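Local coordinates for protein caspase-1 subunit p19/18 (Spodoptera frugiperda, PDB 1M72) that acts as a cysteine endopeptidase and probably serves in the caspase activation cascade that carries out apoptosis, at residues C[41-46]-C[106-111]; C[112-115]-C[120-123]. All coordinates share one frame; numbering follows the deposited sequence.

Contact 1: residues C[41-46]-C[106-111]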
ATOM      1  N   GLU C  41       9.180 -19.213 -15.989  1.00 23.85           N
ATOM      2  CA  GLU C  41       8.511 -19.400 -17.287  1.00 27.82           C
ATOM      3  C   GLU C  41       7.785 -20.740 -17.456  1.00 26.12           C
ATOM      4  O   GLU C  41       6.756 -20.825 -18.124  1.00 23.74           O
ATOM      5  CB  GLU C  41       9.521 -19.221 -18.441  1.00 31.40           C
ATOM      6  CG  GLU C  41       8.872 -19.089 -19.859  1.00 38.11           C
ATOM      7  CD  GLU C  41       9.902 -18.837 -20.977  1.00 41.74           C
ATOM      8  OE1 GLU C  41      11.106 -19.189 -20.802  1.00 43.46           O
ATOM      9  OE2 GLU C  41       9.500 -18.296 -22.034  1.00 42.08           O
ATOM     10  N   HIS C  42       8.307 -21.768 -16.814  1.00 28.54           N
ATOM     11  CA  HIS C  42       7.745 -23.089 -16.969  1.00 32.29           C
ATOM     12  C   HIS C  42       7.548 -23.717 -15.599  1.00 32.59           C
ATOM     13  O   HIS C  42       8.282 -23.425 -14.666  1.00 34.45           O
ATOM     14  CB  HIS C  42       8.708 -23.891 -17.850  1.00 30.68           C
ATOM     15  CG  HIS C  42       9.053 -23.192 -19.131  1.00 40.73           C
ATOM     16  ND1 HIS C  42      10.343 -22.793 -19.446  1.00 42.70           N
ATOM     17  CD2 HIS C  42       8.276 -22.824 -20.189  1.00 42.41           C
ATOM     18  CE1 HIS C  42      10.341 -22.222 -20.645  1.00 44.70           C
ATOM     19  NE2 HIS C  42       9.102 -22.229 -21.119  1.00 42.20           N
ATOM     20  N   PHE C  43       6.555 -24.588 -15.490  1.00 33.66           N
ATOM     21  CA  PHE C  43       6.215 -25.219 -14.224  1.00 32.85           C
ATOM     22  C   PHE C  43       6.049 -26.735 -14.276  1.00 33.76           C
ATOM     23  O   PHE C  43       5.538 -27.259 -15.260  1.00 34.33           O
ATOM     24  CB  PHE C  43       4.908 -24.604 -13.703  1.00 28.44           C
ATOM     25  CG  PHE C  43       4.958 -23.095 -13.590  1.00 30.16           C
ATOM     26  CD1 PHE C  43       4.798 -22.290 -14.723  1.00 26.10           C
ATOM     27  CD2 PHE C  43       5.279 -22.485 -12.364  1.00 27.58           C
ATOM     28  CE1 PHE C  43       4.973 -20.896 -14.647  1.00 28.17           C
ATOM     29  CE2 PHE C  43       5.449 -21.105 -12.276  1.00 28.27           C
ATOM     30  CZ  PHE C  43       5.302 -20.299 -13.422  1.00 26.38           C
ATOM     31  N   ASP C  44       6.457 -27.420 -13.202  1.00 32.65           N
ATOM     32  CA  ASP C  44       6.312 -28.868 -13.090  1.00 34.63           C
ATOM     33  C   ASP C  44       4.957 -29.184 -12.467  1.00 36.75           C
ATOM     34  O   ASP C  44       4.773 -30.250 -11.909  1.00 36.15           O
ATOM     35  CB  ASP C  44       7.415 -29.500 -12.225  1.00 37.37           C
ATOM     36  CG  ASP C  44       8.818 -29.277 -12.793  1.00 39.22           C
ATOM     37  OD1 ASP C  44       8.952 -29.091 -14.022  1.00 40.94           O
ATOM     38  OD2 ASP C  44       9.784 -29.304 -12.001  1.00 43.66           O
ATOM     39  N   ILE C  45       4.024 -28.238 -12.572  1.00 40.04           N
ATOM     40  CA  ILE C  45       2.648 -28.369 -12.085  1.00 40.99           C
ATOM     41  C   ILE C  45       1.765 -28.448 -13.349  1.00 46.50           C
ATOM     42  O   ILE C  45       1.624 -27.465 -14.118  1.00 43.95           O
ATOM     43  CB  ILE C  45       2.263 -27.153 -11.247  1.00 41.50           C
ATOM     44  CG1 ILE C  45       3.130 -27.146  -9.963  1.00 42.12           C
ATOM     45  CG2 ILE C  45       0.762 -27.178 -10.963  1.00 37.42           C
ATOM     46  CD1 ILE C  45       3.527 -25.753  -9.466  1.00 41.33           C
ATOM     47  N   HIS C  46       1.178 -29.624 -13.570  1.00 46.95           N
ATOM     48  CA  HIS C  46       0.390 -29.850 -14.772  1.00 50.09           C
ATOM     49  C   HIS C  46      -0.674 -28.814 -15.141  1.00 47.94           C
ATOM     50  O   HIS C  46      -0.902 -28.590 -16.318  1.00 49.11           O
ATOM     51  CB  HIS C  46      -0.243 -31.252 -14.737  1.00 55.97           C
ATOM     52  CG  HIS C  46      -1.029 -31.591 -15.971  1.00 63.09           C
ATOM     53  ND1 HIS C  46      -0.442 -31.765 -17.211  1.00 64.44           N
ATOM     54  CD2 HIS C  46      -2.363 -31.741 -16.165  1.00 65.61           C
ATOM     55  CE1 HIS C  46      -1.381 -32.001 -18.111  1.00 65.10           C
ATOM     56  NE2 HIS C  46      -2.555 -31.990 -17.505  1.00 66.11           N
ATOM     57  N   LEU C 106       8.286 -12.882 -10.896  1.00 21.57           N
ATOM     58  CA  LEU C 106       7.457 -12.922 -12.115  1.00 22.79           C
ATOM     59  C   LEU C 106       6.966 -14.383 -12.200  1.00 25.04           C
ATOM     60  O   LEU C 106       7.755 -15.303 -12.524  1.00 24.66           O
ATOM     61  CB  LEU C 106       8.323 -12.583 -13.332  1.00 21.50           C
ATOM     62  CG  LEU C 106       9.338 -11.435 -13.197  1.00 22.33           C
ATOM     63  CD1 LEU C 106      10.202 -11.382 -14.476  1.00 23.15           C
ATOM     64  CD2 LEU C 106       8.627 -10.121 -13.017  1.00 22.72           C
ATOM     65  N   THR C 107       5.677 -14.602 -11.918  1.00 22.86           N
ATOM     66  CA  THR C 107       5.167 -15.982 -11.856  1.00 23.67           C
ATOM     67  C   THR C 107       3.634 -16.101 -11.808  1.00 21.94           C
ATOM     68  O   THR C 107       2.927 -15.118 -12.023  1.00 21.94           O
ATOM     69  CB  THR C 107       5.796 -16.679 -10.604  1.00 24.09           C
ATOM     70  OG1 THR C 107       5.516 -18.077 -10.635  1.00 28.29           O
ATOM     71  CG2 THR C 107       5.247 -16.087  -9.291  1.00 24.11           C
ATOM     72  N   HIS C 108       3.118 -17.313 -11.588  1.00 22.33           N
ATOM     73  CA  HIS C 108       1.655 -17.516 -11.456  1.00 23.48           C
ATOM     74  C   HIS C 108       1.285 -17.346  -9.958  1.00 23.01           C
ATOM     75  O   HIS C 108       2.077 -17.667  -9.070  1.00 20.82           O
ATOM     76  CB  HIS C 108       1.221 -18.931 -11.852  1.00 25.34           C
ATOM     77  CG  HIS C 108       1.131 -19.167 -13.327  1.00 28.86           C
ATOM     78  ND1 HIS C 108       0.240 -18.494 -14.136  1.00 28.68           N
ATOM     79  CD2 HIS C 108       1.801 -20.028 -14.131  1.00 25.43           C
ATOM     80  CE1 HIS C 108       0.365 -18.932 -15.377  1.00 30.51           C
ATOM     81  NE2 HIS C 108       1.304 -19.865 -15.401  1.00 29.50           N
ATOM     82  N   GLY C 109       0.070 -16.874  -9.703  1.00 23.30           N
ATOM     83  CA  GLY C 109      -0.394 -16.700  -8.342  1.00 24.87           C
ATOM     84  C   GLY C 109      -1.904 -16.827  -8.139  1.00 28.45           C
ATOM     85  O   GLY C 109      -2.712 -16.884  -9.088  1.00 29.45           O
ATOM     86  N   GLU C 110      -2.259 -16.892  -6.862  1.00 27.30           N
ATOM     87  CA  GLU C 110      -3.626 -16.963  -6.368  1.00 27.95           C
ATOM     88  C   GLU C 110      -3.611 -16.036  -5.152  1.00 25.83           C
ATOM     89  O   GLU C 110      -2.547 -15.532  -4.762  1.00 24.80           O
ATOM     90  CB  GLU C 110      -3.942 -18.386  -5.929  1.00 30.90           C
ATOM     91  CG  GLU C 110      -3.906 -19.374  -7.097  1.00 38.82           C
ATOM     92  CD  GLU C 110      -4.439 -20.754  -6.723  1.00 39.63           C
ATOM     93  OE1 GLU C 110      -5.346 -20.834  -5.848  1.00 40.99           O
ATOM     94  OE2 GLU C 110      -3.956 -21.738  -7.319  1.00 38.53           O
ATOM     95  N   LEU C 111      -4.758 -15.796  -4.545  1.00 24.64           N
ATOM     96  CA  LEU C 111      -4.754 -14.898  -3.399  1.00 27.46           C
ATOM     97  C   LEU C 111      -3.886 -15.521  -2.304  1.00 27.06           C
ATOM     98  O   LEU C 111      -4.079 -16.690  -1.956  1.00 28.69           O
ATOM     99  CB  LEU C 111      -6.181 -14.656  -2.909  1.00 27.02           C
ATOM    100  CG  LEU C 111      -6.369 -13.820  -1.642  1.00 28.73           C
ATOM    101  CD1 LEU C 111      -5.847 -12.440  -1.819  1.00 22.28           C
ATOM    102  CD2 LEU C 111      -7.859 -13.798  -1.302  1.00 26.17           C
TER
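F43 and H108 put two aromatic rings together at the edge of the active site, and T107 closes in on the rim of the phenyl group. F43 belongs to the loop that follows strand 31-39; T107 and H108 come just after strand 98-106. H108 is the probable catalytic histidine, and its side chain lies about 6 Å from that of C150, the probable nucleophile. The F43 ring swings across to it because CG stands anti to the carbonyl carbon and beside the backbone N (chi1 -55°). Both F43 and H108 point their side chains toward the other segment. CD2 of H108 sits over one face of the phenyl ring, 3.3 Å from F43 CE1. The planes are turned 51° against each other with centroids 4.9 Å apart, an oblique ring pair. At a different part of the same ring, T107 OG1 lies near the ring plane, at the edge, 3.4 Å from F43 CE2. T107 has OG1 anti to the backbone N (chi1 -170°), which leaves CG2 wedged between N and the carbonyl carbon. That hydroxyl gives its hydrogen bond to Y115 O, so the phenyl edge merely brushes an oxygen already in use. The imidazole nitrogens also look elsewhere: NE2 bonds to K49 O, and ND1 makes a weak bond to the backbone of the bound peptide. F43 also packs on R51 and Y115. Chemically, then, the phenyl ring competes for none of the polar atoms of T107 or H108; it meets the imidazole mainly through carbon, which probably limits how far that ring can tilt while K49 O holds its NE2.

Contact 2: residues C[112-115]-C[120-123]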
ATOM      1  N   GLY C 112      -2.889 -14.756  -1.830  1.00 25.49           N
ATOM      2  CA  GLY C 112      -1.991 -15.214  -0.786  1.00 20.25           C
ATOM      3  C   GLY C 112      -1.066 -16.297  -1.291  1.00 25.68           C
ATOM      4  O   GLY C 112      -0.497 -17.096  -0.515  1.00 25.75           O
ATOM      5  N   MET C 113      -0.840 -16.337  -2.593  1.00 24.06           N
ATOM      6  CA  MET C 113       0.002 -17.422  -3.065  1.00 24.64           C
ATOM      7  C   MET C 113       0.829 -17.114  -4.328  1.00 22.05           C
ATOM      8  O   MET C 113       0.347 -16.445  -5.248  1.00 20.25           O
ATOM      9  CB  MET C 113      -0.929 -18.634  -3.279  1.00 26.62           C
ATOM     10  CG  MET C 113      -0.319 -19.927  -3.747  1.00 33.74           C
ATOM     11  SD  MET C 113      -1.627 -21.109  -4.396  1.00 43.16           S
ATOM     12  CE  MET C 113      -2.897 -21.033  -3.091  1.00 30.57           C
ATOM     13  N   LEU C 114       2.071 -17.591  -4.325  1.00 16.70           N
ATOM     14  CA  LEU C 114       2.969 -17.497  -5.454  1.00 21.88           C
ATOM     15  C   LEU C 114       3.437 -18.925  -5.811  1.00 21.77           C
ATOM     16  O   LEU C 114       3.556 -19.789  -4.931  1.00 19.93           O
ATOM     17  CB  LEU C 114       4.190 -16.615  -5.114  1.00 19.90           C
ATOM     18  CG  LEU C 114       3.789 -15.147  -4.973  1.00 20.73           C
ATOM     19  CD1 LEU C 114       4.957 -14.341  -4.547  1.00 22.03           C
ATOM     20  CD2 LEU C 114       3.256 -14.642  -6.289  1.00 19.77           C
ATOM     21  N   TYR C 115       3.704 -19.181  -7.090  1.00 22.57           N
ATOM     22  CA  TYR C 115       4.187 -20.503  -7.492  1.00 21.44           C
ATOM     23  C   TYR C 115       5.654 -20.515  -7.845  1.00 20.65           C
ATOM     24  O   TYR C 115       6.155 -19.633  -8.529  1.00 22.31           O
ATOM     25  CB  TYR C 115       3.411 -21.068  -8.706  1.00 22.17           C
ATOM     26  CG  TYR C 115       2.026 -21.598  -8.398  1.00 22.08           C
ATOM     27  CD1 TYR C 115       0.903 -20.803  -8.623  1.00 26.42           C
ATOM     28  CD2 TYR C 115       1.843 -22.870  -7.826  1.00 25.39           C
ATOM     29  CE1 TYR C 115      -0.388 -21.239  -8.287  1.00 27.47           C
ATOM     30  CE2 TYR C 115       0.536 -23.340  -7.472  1.00 23.73           C
ATOM     31  CZ  TYR C 115      -0.564 -22.503  -7.711  1.00 29.57           C
ATOM     32  OH  TYR C 115      -1.839 -22.881  -7.385  1.00 24.45           O
ATOM     33  N   HIS C 120       3.750 -24.096  -4.391  1.00 29.85           N
ATOM     34  CA  HIS C 120       3.510 -22.697  -4.011  1.00 32.93           C
ATOM     35  C   HIS C 120       3.969 -22.326  -2.594  1.00 29.88           C
ATOM     36  O   HIS C 120       4.166 -23.187  -1.749  1.00 29.72           O
ATOM     37  CB  HIS C 120       2.022 -22.383  -4.121  1.00 34.79           C
ATOM     38  CG  HIS C 120       1.185 -23.279  -3.278  1.00 41.84           C
ATOM     39  ND1 HIS C 120       1.004 -23.067  -1.927  1.00 45.36           N
ATOM     40  CD2 HIS C 120       0.610 -24.474  -3.555  1.00 43.69           C
ATOM     41  CE1 HIS C 120       0.360 -24.095  -1.406  1.00 46.64           C
ATOM     42  NE2 HIS C 120       0.113 -24.963  -2.373  1.00 48.61           N
ATOM     43  N   TYR C 121       4.144 -21.034  -2.359  1.00 28.24           N
ATOM     44  CA  TYR C 121       4.543 -20.531  -1.056  1.00 24.64           C
ATOM     45  C   TYR C 121       3.814 -19.198  -0.832  1.00 27.35           C
ATOM     46  O   TYR C 121       3.181 -18.631  -1.765  1.00 24.83           O
ATOM     47  CB  TYR C 121       6.052 -20.337  -1.006  1.00 26.95           C
ATOM     48  CG  TYR C 121       6.552 -19.403  -2.062  1.00 27.92           C
ATOM     49  CD1 TYR C 121       6.725 -18.045  -1.797  1.00 24.98           C
ATOM     50  CD2 TYR C 121       6.836 -19.866  -3.341  1.00 29.47           C
ATOM     51  CE1 TYR C 121       7.186 -17.157  -2.797  1.00 23.19           C
ATOM     52  CE2 TYR C 121       7.291 -18.992  -4.342  1.00 28.55           C
ATOM     53  CZ  TYR C 121       7.463 -17.638  -4.055  1.00 23.08           C
ATOM     54  OH  TYR C 121       7.902 -16.796  -5.046  1.00 22.48           O
ATOM     55  N   LYS C 122       3.858 -18.724   0.411  1.00 23.67           N
ATOM     56  CA  LYS C 122       3.222 -17.475   0.743  1.00 23.11           C
ATOM     57  C   LYS C 122       4.135 -16.322   0.361  1.00 22.00           C
ATOM     58  O   LYS C 122       5.325 -16.330   0.662  1.00 23.05           O
ATOM     59  CB  LYS C 122       2.897 -17.403   2.243  1.00 20.92           C
ATOM     60  CG  LYS C 122       1.795 -18.373   2.661  1.00 24.47           C
ATOM     61  CD  LYS C 122       1.405 -18.152   4.118  1.00 31.41           C
ATOM     62  CE  LYS C 122       0.483 -19.303   4.661  1.00 37.44           C
ATOM     63  NZ  LYS C 122      -0.875 -19.339   4.019  1.00 38.12           N
ATOM     64  N   PRO C 123       3.576 -15.310  -0.311  1.00 22.83           N
ATOM     65  CA  PRO C 123       4.309 -14.112  -0.751  1.00 24.86           C
ATOM     66  C   PRO C 123       5.133 -13.504   0.415  1.00 24.87           C
ATOM     67  O   PRO C 123       6.269 -13.048   0.198  1.00 26.04           O
ATOM     68  CB  PRO C 123       3.193 -13.165  -1.200  1.00 24.38           C
ATOM     69  CG  PRO C 123       2.058 -14.080  -1.514  1.00 26.08           C
ATOM     70  CD  PRO C 123       2.126 -15.167  -0.526  1.00 20.29           C
TER
HETATM   71  O   HOH W   1       8.093 -18.047  -7.428  1.00 19.95           O
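L114 and Y121 pair as the hydrogen-bonded rung of an antiparallel beta hairpin, strands 113-115 and 120-121, in the small three-stranded sheet of the caspase domain that also includes strand 109-110. Both backbone groups of each residue are used in this rung. L114 N donates to Y121 O at 3.0 Å and runs almost straight, at 170°. In return Y121 N donates to L114 O at 2.9 Å, a little more bent at 157°. Next along, Y115 and H120 form a non-hydrogen-bonded pair, and the backbone of Y115 bonds instead to H108. H120 CB comes within 3.1 Å of L114 O, a tight carbon contact beside the rung. The M113 thioether lies over one face of the H120 imidazole, with SD 4.1 Å from the ring centroid, a Met-aromatic contact. The Y115 ring plane is nearly perpendicular to that of H120, and Y115 CD2 packs against H120 CB. Y115 OH probably hydrogen-bonds to E110 OE2. On the other face of the sheet Y121 folds its ring back over the partner strand, its CG set between the backbone N and the carbonyl carbon (chi1 58°). L114 CB thereby lies over the phenol, 4.0 Å from its centroid, as a CH-pi contact. L114 CD1 continues the apolar patch to P123 CB, also 4.0 Å away, while Y121 packs against S80 and I83 of helix 80-92. The phenol OH meets a water in the plane of the ring, which bridges it to the first strand: the water lies 2.7 Å from Y121 OH and donates a hydrogen bond of the same length to Y115 O.

Contact 2 is local: it zips a hairpin, with four residues between its segments, by paired backbone bonds, and part of it faces solvent. Contact 1 brings together segments about sixty residues apart, is more buried, and rests on side-chain packing, an oblique ring pair and a hydroxyl at a ring edge. They follow one another in the chain and share the small sheet, since strand 109-110 lies beside strand 113-115. Y115 is the residue common to both surroundings, and its ring packs on I45. T107 CG2 touches L114 CD2. Strand 113-115 thus lies beside 106-111, whereas F43 of the 41-46 loop packs against the active-site histidine.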